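Local structure of major capsid protein (Paramecium bursaria Chlorella virus 1, 5TIP) at residues L380-P392 with N398-L410. The protein self-assembles as trimers into the large icosahedral, glycosylated capsid of a chlorella virus, which has pseudo T=169 symmetry. Residues are numbered along the deposited sequence; the frame is centred on the assembly and turned at random.
Sequences LTYKTCSIDATSP and NTETVTANTATLL. With BGC (beta-D-glucopyranose), chain G; BGC (beta-D-glucopyranose), chain H; BGC (beta-D-glucopyranose), chain E; GLA (alpha-D-galactopyranose), chain B.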
ATOM      1  N   LEU A 380     -33.263  -4.717  -4.198  1.00 35.14           N
ATOM      2  CA  LEU A 380     -32.343  -5.838  -4.305  1.00 35.66           C
ATOM      3  C   LEU A 380     -32.943  -6.936  -5.172  1.00 38.90           C
ATOM      4  O   LEU A 380     -34.164  -7.095  -5.248  1.00 41.79           O
ATOM      5  CB  LEU A 380     -32.003  -6.412  -2.925  1.00 33.96           C
ATOM      6  CG  LEU A 380     -31.329  -5.473  -1.924  1.00 34.28           C
ATOM      7  CD1 LEU A 380     -31.155  -6.172  -0.588  1.00 36.56           C
ATOM      8  CD2 LEU A 380     -29.989  -5.002  -2.461  1.00 34.82           C
ATOM      9  N   THR A 381     -32.063  -7.685  -5.833  1.00 38.07           N
ATOM     10  CA  THR A 381     -32.444  -8.882  -6.570  1.00 37.73           C
ATOM     11  C   THR A 381     -31.379  -9.939  -6.330  1.00 34.91           C
ATOM     12  O   THR A 381     -30.191  -9.683  -6.545  1.00 33.56           O
ATOM     13  CB  THR A 381     -32.591  -8.604  -8.072  1.00 40.05           C
ATOM     14  OG1 THR A 381     -33.642  -7.652  -8.282  1.00 39.65           O
ATOM     15  CG2 THR A 381     -32.921  -9.887  -8.824  1.00 41.84           C
ATOM     16  N   TYR A 382     -31.803 -11.115  -5.884  1.00 33.81           N
ATOM     17  CA  TYR A 382     -30.884 -12.174  -5.498  1.00 30.52           C
ATOM     18  C   TYR A 382     -30.687 -13.163  -6.637  1.00 29.35           C
ATOM     19  O   TYR A 382     -31.532 -13.310  -7.524  1.00 31.27           O
ATOM     20  CB  TYR A 382     -31.396 -12.906  -4.254  1.00 29.90           C
ATOM     21  CG  TYR A 382     -31.632 -11.991  -3.077  1.00 28.63           C
ATOM     22  CD1 TYR A 382     -30.573 -11.522  -2.317  1.00 29.49           C
ATOM     23  CD2 TYR A 382     -32.914 -11.588  -2.733  1.00 29.84           C
ATOM     24  CE1 TYR A 382     -30.783 -10.683  -1.243  1.00 31.92           C
ATOM     25  CE2 TYR A 382     -33.133 -10.747  -1.660  1.00 31.45           C
ATOM     26  CZ  TYR A 382     -32.064 -10.297  -0.919  1.00 33.02           C
ATOM     27  OH  TYR A 382     -32.271  -9.459   0.151  1.00 37.00           O
ATOM     28  N   LYS A 383     -29.544 -13.840  -6.603  1.00 30.56           N
ATOM     29  CA  LYS A 383     -29.287 -14.915  -7.543  1.00 33.45           C
ATOM     30  C   LYS A 383     -30.159 -16.122  -7.215  1.00 35.96           C
ATOM     31  O   LYS A 383     -30.725 -16.239  -6.124  1.00 38.48           O
ATOM     32  CB  LYS A 383     -27.811 -15.314  -7.513  1.00 29.66           C
ATOM     33  CG  LYS A 383     -26.850 -14.177  -7.809  1.00 28.54           C
ATOM     34  CD  LYS A 383     -25.412 -14.647  -7.686  1.00 29.07           C
ATOM     35  CE  LYS A 383     -24.432 -13.507  -7.897  1.00 29.26           C
ATOM     36  NZ  LYS A 383     -23.026 -13.957  -7.695  1.00 31.52           N
ATOM     37  N   THR A 384     -30.264 -17.029  -8.180  1.00 38.34           N
ATOM     38  CA  THR A 384     -30.959 -18.291  -7.958  1.00 36.32           C
ATOM     39  C   THR A 384     -29.991 -19.253  -7.284  1.00 33.20           C
ATOM     40  O   THR A 384     -29.028 -19.714  -7.906  1.00 35.73           O
ATOM     41  CB  THR A 384     -31.477 -18.862  -9.275  1.00 39.77           C
ATOM     42  OG1 THR A 384     -32.368 -17.924  -9.889  1.00 40.87           O
ATOM     43  CG2 THR A 384     -32.219 -20.164  -9.030  1.00 43.22           C
ATOM     44  N   CYS A 385     -30.242 -19.555  -6.010  1.00 30.35           N
ATOM     45  CA  CYS A 385     -29.362 -20.422  -5.227  1.00 32.70           C
ATOM     46  C   CYS A 385     -29.630 -21.881  -5.601  1.00 32.90           C
ATOM     47  O   CYS A 385     -30.123 -22.689  -4.811  1.00 33.49           O
ATOM     48  CB  CYS A 385     -29.567 -20.174  -3.741  1.00 35.77           C
ATOM     49  SG  CYS A 385     -29.581 -18.427  -3.293  1.00 38.79           S
ATOM     50  N   SER A 386     -29.283 -22.215  -6.843  1.00 30.88           N
ATOM     51  CA  SER A 386     -29.601 -23.516  -7.411  1.00 31.04           C
ATOM     52  C   SER A 386     -28.390 -24.415  -7.611  1.00 32.04           C
ATOM     53  O   SER A 386     -28.566 -25.582  -7.979  1.00 33.39           O
ATOM     54  CB  SER A 386     -30.320 -23.341  -8.757  1.00 34.87           C
ATOM     55  OG  SER A 386     -29.517 -22.607  -9.666  1.00 35.37           O
ATOM     56  N   ILE A 387     -27.178 -23.920  -7.379  1.00 31.46           N
ATOM     57  CA  ILE A 387     -25.975 -24.717  -7.597  1.00 32.54           C
ATOM     58  C   ILE A 387     -25.774 -25.671  -6.430  1.00 34.96           C
ATOM     59  O   ILE A 387     -25.983 -25.307  -5.266  1.00 37.20           O
ATOM     60  CB  ILE A 387     -24.745 -23.812  -7.776  1.00 32.11           C
ATOM     61  CG1 ILE A 387     -24.977 -22.788  -8.884  1.00 32.86           C
ATOM     62  CG2 ILE A 387     -23.514 -24.654  -8.080  1.00 33.98           C
ATOM     63  CD1 ILE A 387     -23.814 -21.841  -9.046  1.00 32.24           C
ATOM     64  N   ASP A 388     -25.376 -26.903  -6.739  1.00 35.10           N
ATOM     65  CA  ASP A 388     -25.043 -27.863  -5.696  1.00 34.94           C
ATOM     66  C   ASP A 388     -23.748 -27.421  -5.038  1.00 31.38           C
ATOM     67  O   ASP A 388     -22.696 -27.413  -5.678  1.00 34.09           O
ATOM     68  CB  ASP A 388     -24.909 -29.265  -6.294  1.00 38.82           C
ATOM     69  CG  ASP A 388     -24.553 -30.328  -5.260  1.00 43.90           C
ATOM     70  OD1 ASP A 388     -24.397 -30.005  -4.061  1.00 46.08           O
ATOM     71  OD2 ASP A 388     -24.426 -31.505  -5.654  1.00 45.84           O
ATOM     72  N   ALA A 389     -23.824 -27.059  -3.758  1.00 28.95           N
ATOM     73  CA  ALA A 389     -22.658 -26.535  -3.063  1.00 29.79           C
ATOM     74  C   ALA A 389     -21.622 -27.607  -2.758  1.00 31.97           C
ATOM     75  O   ALA A 389     -20.462 -27.273  -2.492  1.00 34.51           O
ATOM     76  CB  ALA A 389     -23.090 -25.842  -1.771  1.00 24.60           C
ATOM     77  N   THR A 390     -22.004 -28.879  -2.788  1.00 34.39           N
ATOM     78  CA  THR A 390     -21.077 -29.964  -2.502  1.00 33.50           C
ATOM     79  C   THR A 390     -20.297 -30.414  -3.728  1.00 35.46           C
ATOM     80  O   THR A 390     -19.403 -31.257  -3.599  1.00 39.54           O
ATOM     81  CB  THR A 390     -21.825 -31.166  -1.926  1.00 31.24           C
ATOM     82  OG1 THR A 390     -22.623 -31.766  -2.954  1.00 31.69           O
ATOM     83  CG2 THR A 390     -22.733 -30.721  -0.793  1.00 31.25           C
ATOM     84  N   SER A 391     -20.592 -29.864  -4.903  1.00 31.59           N
ATOM     85  CA  SER A 391     -19.922 -30.284  -6.123  1.00 32.54           C
ATOM     86  C   SER A 391     -18.913 -29.230  -6.543  1.00 35.63           C
ATOM     87  O   SER A 391     -19.315 -28.118  -6.919  1.00 40.29           O
ATOM     88  CB  SER A 391     -20.938 -30.520  -7.236  1.00 34.77           C
ATOM     89  OG  SER A 391     -20.290 -30.845  -8.452  1.00 36.48           O
ATOM     90  N   PRO A 392     -17.611 -29.518  -6.500  1.00 33.41           N
ATOM     91  CA  PRO A 392     -16.635 -28.532  -6.990  1.00 35.29           C
ATOM     92  C   PRO A 392     -16.792 -28.233  -8.468  1.00 37.18           C
ATOM     93  O   PRO A 392     -16.565 -27.092  -8.888  1.00 40.07           O
ATOM     94  CB  PRO A 392     -15.282 -29.192  -6.687  1.00 33.64           C
ATOM     95  CG  PRO A 392     -15.578 -30.267  -5.688  1.00 34.83           C
ATOM     96  CD  PRO A 392     -16.965 -30.730  -5.974  1.00 33.39           C
ATOM     97  N   ASN A 398     -20.031 -22.259 -13.336  1.00 31.27           N
ATOM     98  CA  ASN A 398     -21.436 -21.919 -13.510  1.00 36.24           C
ATOM     99  C   ASN A 398     -21.543 -20.494 -14.038  1.00 38.91           C
ATOM    100  O   ASN A 398     -20.543 -19.854 -14.380  1.00 37.89           O
ATOM    101  CB  ASN A 398     -22.210 -22.107 -12.202  1.00 40.52           C
ATOM    102  CG  ASN A 398     -23.384 -23.044 -12.357  1.00 45.86           C
ATOM    103  OD1 ASN A 398     -24.431 -22.669 -12.887  1.00 48.88           O
ATOM    104  ND2 ASN A 398     -23.217 -24.276 -11.894  1.00 48.92           N
ATOM    105  N   THR A 399     -22.775 -19.997 -14.095  1.00 41.09           N
ATOM    106  CA  THR A 399     -23.106 -18.737 -14.739  1.00 36.87           C
ATOM    107  C   THR A 399     -23.191 -17.607 -13.711  1.00 33.25           C
ATOM    108  O   THR A 399     -22.933 -17.788 -12.519  1.00 35.26           O
ATOM    109  CB  THR A 399     -24.412 -18.884 -15.519  1.00 40.13           C
ATOM    110  OG1 THR A 399     -25.474 -19.219 -14.618  1.00 41.38           O
ATOM    111  CG2 THR A 399     -24.280 -19.982 -16.563  1.00 39.11           C
ATOM    112  N   GLU A 400     -23.573 -16.419 -14.190  1.00 32.45           N
ATOM    113  CA  GLU A 400     -23.439 -15.207 -13.388  1.00 33.62           C
ATOM    114  C   GLU A 400     -24.565 -15.029 -12.376  1.00 32.65           C
ATOM    115  O   GLU A 400     -24.325 -14.520 -11.276  1.00 34.23           O
ATOM    116  CB  GLU A 400     -23.384 -13.977 -14.298  1.00 36.89           C
ATOM    117  CG  GLU A 400     -23.211 -12.662 -13.548  1.00 38.49           C
ATOM    118  CD  GLU A 400     -23.460 -11.445 -14.417  1.00 37.61           C
ATOM    119  OE1 GLU A 400     -23.933 -11.611 -15.561  1.00 37.30           O
ATOM    120  OE2 GLU A 400     -23.193 -10.318 -13.949  1.00 36.93           O
ATOM    121  N   THR A 401     -25.786 -15.443 -12.711  1.00 32.59           N
ATOM    122  CA  THR A 401     -26.958 -15.116 -11.910  1.00 35.93           C
ATOM    123  C   THR A 401     -27.350 -16.233 -10.948  1.00 36.64           C
ATOM    124  O   THR A 401     -28.481 -16.238 -10.448  1.00 39.29           O
ATOM    125  CB  THR A 401     -28.137 -14.768 -12.818  1.00 40.94           C
ATOM    126  OG1 THR A 401     -28.443 -15.888 -13.658  1.00 44.80           O
ATOM    127  CG2 THR A 401     -27.796 -13.568 -13.688  1.00 40.15           C
ATOM    128  N   VAL A 402     -26.451 -17.181 -10.684  1.00 35.54           N
ATOM    129  CA  VAL A 402     -26.729 -18.279  -9.768  1.00 32.09           C
ATOM    130  C   VAL A 402     -25.611 -18.385  -8.739  1.00 28.44           C
ATOM    131  O   VAL A 402     -24.491 -17.916  -8.949  1.00 30.34           O
ATOM    132  CB  VAL A 402     -26.905 -19.622 -10.510  1.00 32.03           C
ATOM    133  CG1 VAL A 402     -28.182 -19.607 -11.337  1.00 35.71           C
ATOM    134  CG2 VAL A 402     -25.703 -19.900 -11.391  1.00 30.96           C
ATOM    135  N   THR A 403     -25.940 -19.008  -7.610  1.00 25.17           N
ATOM    136  CA  THR A 403     -24.979 -19.254  -6.543  1.00 25.60           C
ATOM    137  C   THR A 403     -25.331 -20.576  -5.872  1.00 29.67           C
ATOM    138  O   THR A 403     -26.304 -21.241  -6.237  1.00 34.18           O
ATOM    139  CB  THR A 403     -24.954 -18.102  -5.533  1.00 24.83           C
ATOM    140  OG1 THR A 403     -23.951 -18.355  -4.543  1.00 26.48           O
ATOM    141  CG2 THR A 403     -26.304 -17.961  -4.854  1.00 23.58           C
ATOM    142  N   ALA A 404     -24.519 -20.959  -4.892  1.00 29.71           N
ATOM    143  CA  ALA A 404     -24.716 -22.225  -4.199  1.00 28.03           C
ATOM    144  C   ALA A 404     -26.018 -22.218  -3.408  1.00 32.73           C
ATOM    145  O   ALA A 404     -26.474 -21.178  -2.927  1.00 33.24           O
ATOM    146  CB  ALA A 404     -23.541 -22.512  -3.267  1.00 27.76           C
ATOM    147  N   ASN A 405     -26.616 -23.404  -3.272  1.00 35.40           N
ATOM    148  CA  ASN A 405     -27.879 -23.521  -2.552  1.00 39.25           C
ATOM    149  C   ASN A 405     -27.733 -23.191  -1.073  1.00 36.44           C
ATOM    150  O   ASN A 405     -28.738 -22.935  -0.403  1.00 39.06           O
ATOM    151  CB  ASN A 405     -28.456 -24.927  -2.705  1.00 45.79           C
ATOM    152  CG  ASN A 405     -27.688 -25.962  -1.911  1.00 52.83           C
ATOM    153  OD1 ASN A 405     -26.469 -25.892  -1.775  1.00 53.05           O
ATOM    154  ND2 ASN A 405     -28.420 -26.914  -1.343  1.00 60.61           N
ATOM    155  N   THR A 406     -26.509 -23.192  -0.548  1.00 33.40           N
ATOM    156  CA  THR A 406     -26.292 -22.840   0.848  1.00 29.50           C
ATOM    157  C   THR A 406     -26.391 -21.344   1.097  1.00 30.05           C
ATOM    158  O   THR A 406     -26.307 -20.921   2.253  1.00 32.84           O
ATOM    159  CB  THR A 406     -24.919 -23.336   1.311  1.00 29.05           C
ATOM    160  OG1 THR A 406     -23.901 -22.765   0.478  1.00 31.88           O
ATOM    161  CG2 THR A 406     -24.839 -24.851   1.235  1.00 29.63           C
ATOM    162  N   ALA A 407     -26.572 -20.542   0.047  1.00 28.25           N
ATOM    163  CA  ALA A 407     -26.690 -19.098   0.194  1.00 30.19           C
ATOM    164  C   ALA A 407     -27.993 -18.679   0.856  1.00 31.59           C
ATOM    165  O   ALA A 407     -28.113 -17.516   1.259  1.00 33.69           O
ATOM    166  CB  ALA A 407     -26.568 -18.422  -1.171  1.00 30.26           C
ATOM    167  N   THR A 408     -28.964 -19.585   0.975  1.00 34.99           N
ATOM    168  CA  THR A 408     -30.229 -19.259   1.620  1.00 32.33           C
ATOM    169  C   THR A 408     -30.077 -18.992   3.111  1.00 31.67           C
ATOM    170  O   THR A 408     -31.024 -18.496   3.731  1.00 36.45           O
ATOM    171  CB  THR A 408     -31.239 -20.384   1.398  1.00 35.35           C
ATOM    172  OG1 THR A 408     -30.684 -21.623   1.856  1.00 35.57           O
ATOM    173  CG2 THR A 408     -31.585 -20.497  -0.079  1.00 35.33           C
ATOM    174  N   LEU A 409     -28.922 -19.303   3.699  1.00 28.58           N
ATOM    175  CA  LEU A 409     -28.686 -19.010   5.106  1.00 30.26           C
ATOM    176  C   LEU A 409     -28.253 -17.570   5.342  1.00 32.21           C
ATOM    177  O   LEU A 409     -28.210 -17.135   6.498  1.00 34.14           O
ATOM    178  CB  LEU A 409     -27.629 -19.960   5.671  1.00 33.92           C
ATOM    179  CG  LEU A 409     -27.952 -21.455   5.665  1.00 39.38           C
ATOM    180  CD1 LEU A 409     -26.866 -22.237   6.384  1.00 41.29           C
ATOM    181  CD2 LEU A 409     -29.304 -21.709   6.308  1.00 41.18           C
ATOM    182  N   LEU A 410     -27.937 -16.822   4.282  1.00 31.45           N
ATOM    183  CA  LEU A 410     -27.545 -15.419   4.399  1.00 30.33           C
ATOM    184  C   LEU A 410     -28.808 -14.564   4.523  1.00 31.24           C
ATOM    185  O   LEU A 410     -29.249 -13.893   3.588  1.00 32.05           O
ATOM    186  CB  LEU A 410     -26.705 -15.002   3.200  1.00 28.37           C
ATOM    187  CG  LEU A 410     -25.451 -15.832   2.911  1.00 27.95           C
ATOM    188  CD1 LEU A 410     -24.789 -15.367   1.622  1.00 28.25           C
ATOM    189  CD2 LEU A 410     -24.472 -15.765   4.072  1.00 23.64           C
TER
HETATM  190  C2  BGC G   1     -23.472 -26.215 -13.291  1.00 29.37           C
HETATM  191  C3  BGC G   1     -24.397 -27.340 -13.727  1.00 29.72           C
HETATM  192  C4  BGC G   1     -25.136 -27.886 -12.515  1.00 30.55           C
HETATM  193  C5  BGC G   1     -25.850 -26.762 -11.778  1.00 31.49           C
HETATM  194  C6  BGC G   1     -26.580 -27.294 -10.550  1.00 34.03           C
HETATM  195  C1  BGC G   1     -24.207 -25.172 -12.457  1.00 27.78           C
HETATM  196  O2  BGC G   1     -22.904 -25.589 -14.447  1.00 32.99           O
HETATM  197  O3  BGC G   1     -23.615 -28.393 -14.291  1.00 32.39           O
HETATM  198  O4  BGC G   1     -26.084 -28.876 -12.927  1.00 34.09           O
HETATM  199  O5  BGC G   1     -24.907 -25.773 -11.368  1.00 30.38           O
HETATM  200  O6  BGC G   1     -25.624 -27.771  -9.598  1.00 34.38           O
HETATM  201  C2  BGC H   1     -28.681 -28.177   0.608  1.00 51.64           C
HETATM  202  C3  BGC H   1     -28.187 -29.360   1.437  1.00 57.36           C
HETATM  203  C4  BGC H   1     -27.700 -30.474   0.529  1.00 54.36           C
HETATM  204  C5  BGC H   1     -26.772 -29.951  -0.556  1.00 49.67           C
HETATM  205  C6  BGC H   1     -26.389 -31.073  -1.514  1.00 51.31           C
HETATM  206  C1  BGC H   1     -27.662 -27.788  -0.467  1.00 43.45           C
HETATM  207  O2  BGC H   1     -28.910 -27.056   1.470  1.00 53.70           O
HETATM  208  O3  BGC H   1     -29.247 -29.903   2.238  1.00 63.84           O
HETATM  209  O4  BGC H   1     -27.006 -31.452   1.312  1.00 55.46           O
HETATM  210  O5  BGC H   1     -27.369 -28.898  -1.293  1.00 45.27           O
HETATM  211  O6  BGC H   1     -27.565 -31.567  -2.167  1.00 52.21           O
HETATM  212  C2  BGC E   1     -17.253 -33.880  -1.616  1.00 30.69           C
HETATM  213  C3  BGC E   1     -16.454 -35.157  -1.816  1.00 34.29           C
HETATM  214  C4  BGC E   1     -15.503 -34.966  -2.988  1.00 33.82           C
HETATM  215  C5  BGC E   1     -14.659 -33.708  -2.818  1.00 29.50           C
HETATM  216  C6  BGC E   1     -13.791 -33.489  -4.051  1.00 26.94           C
HETATM  217  C1  BGC E   1     -16.344 -32.663  -1.481  1.00 25.85           C
HETATM  218  O2  BGC E   1     -18.061 -34.007  -0.445  1.00 33.50           O
HETATM  219  O3  BGC E   1     -17.350 -36.218  -2.148  1.00 37.89           O
HETATM  220  O4  BGC E   1     -14.648 -36.110  -3.114  1.00 33.60           O
HETATM  221  O5  BGC E   1     -15.488 -32.561  -2.618  1.00 26.57           O
HETATM  222  O6  BGC E   1     -13.036 -32.282  -3.902  1.00 28.87           O
HETATM  223  C1  GLA B   8     -21.285 -37.528  -1.406  1.00 32.79           C
HETATM  224  C2  GLA B   8     -22.288 -36.794  -2.288  1.00 34.94           C
HETATM  225  C3  GLA B   8     -22.169 -35.291  -2.087  1.00 37.05           C
HETATM  226  C4  GLA B   8     -22.303 -34.945  -0.613  1.00 34.90           C
HETATM  227  C5  GLA B   8     -21.268 -35.730   0.179  1.00 31.64           C
HETATM  228  C6  GLA B   8     -21.400 -35.447   1.668  1.00 31.34           C
HETATM  229  O2  GLA B   8     -22.027 -37.087  -3.667  1.00 37.05           O
HETATM  230  O3  GLA B   8     -23.187 -34.622  -2.839  1.00 42.03           O
HETATM  231  O4  GLA B   8     -23.623 -35.256  -0.148  1.00 35.88           O
HETATM  232  O5  GLA B   8     -21.436 -37.130  -0.044  1.00 31.77           O
HETATM  233  O6  GLA B   8     -20.430 -36.224   2.376  1.00 32.39           O
HETATM  234  O   HOH W   1     -22.279 -15.161  -9.654  1.00 43.25           O
HETATM  235  O   HOH W   2     -30.879 -16.574 -11.989  1.00 32.51           O
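Ile-387 fills a hollow between Val-402 and the glycosylated Asn-398. With CG1 beside its own backbone N (chi1 -54°) and the chain extended beyond it, CD1 reaches CG of Asn-398 at 3.5 Å and CG2 of Val-402 at 3.6 Å; the Ile-387 and Asn-398 side chains meet head-on. A second hollow takes Cys-385, whose SG lies 3.7 Å from both CG2 of Thr-403 and CB of Ala-407. The CB of Ala-389 is a smaller bump, set among Ala-404, OD1 of Asn-405 and CG2 of Thr-406, the last at 3.6 Å. Lys-383 instead runs extended alongside the backbone of Glu-400 to Val-402, and its NZ forms a salt bridge with Glu-307.

Backbone bonds fix this fit. Thr-384 N donates to Thr-401 O (3.0 Å) and Thr-403 N to Thr-384 O, the parallel pattern; Ile-387 N then meets Thr-403 O and Asn-405 N meets Ile-387 O (2.8 Å). The pairing moves from Thr-384/Val-402 to Ile-387/Ala-404, a shift of one residue that defines a beta bulge, with Cys-385 at the centre of an inverse gamma turn; its buried O has no hydrogen-bond partner. The parallel strands 376-387 and 402-404, joined through helix 392-395, form a beta-alpha-beta unit.

Asn-398 and Asn-405 each carry a glucose through ND2. Asn-398 ND2 also donates to Ala-394 O in helix 392-395, and Asp-388 N donates to O6 of the Asn-398 sugar (3.0 Å, 167° at the hydrogen). Together these two bonds probably restrict how the glycan at Asn-398 can turn.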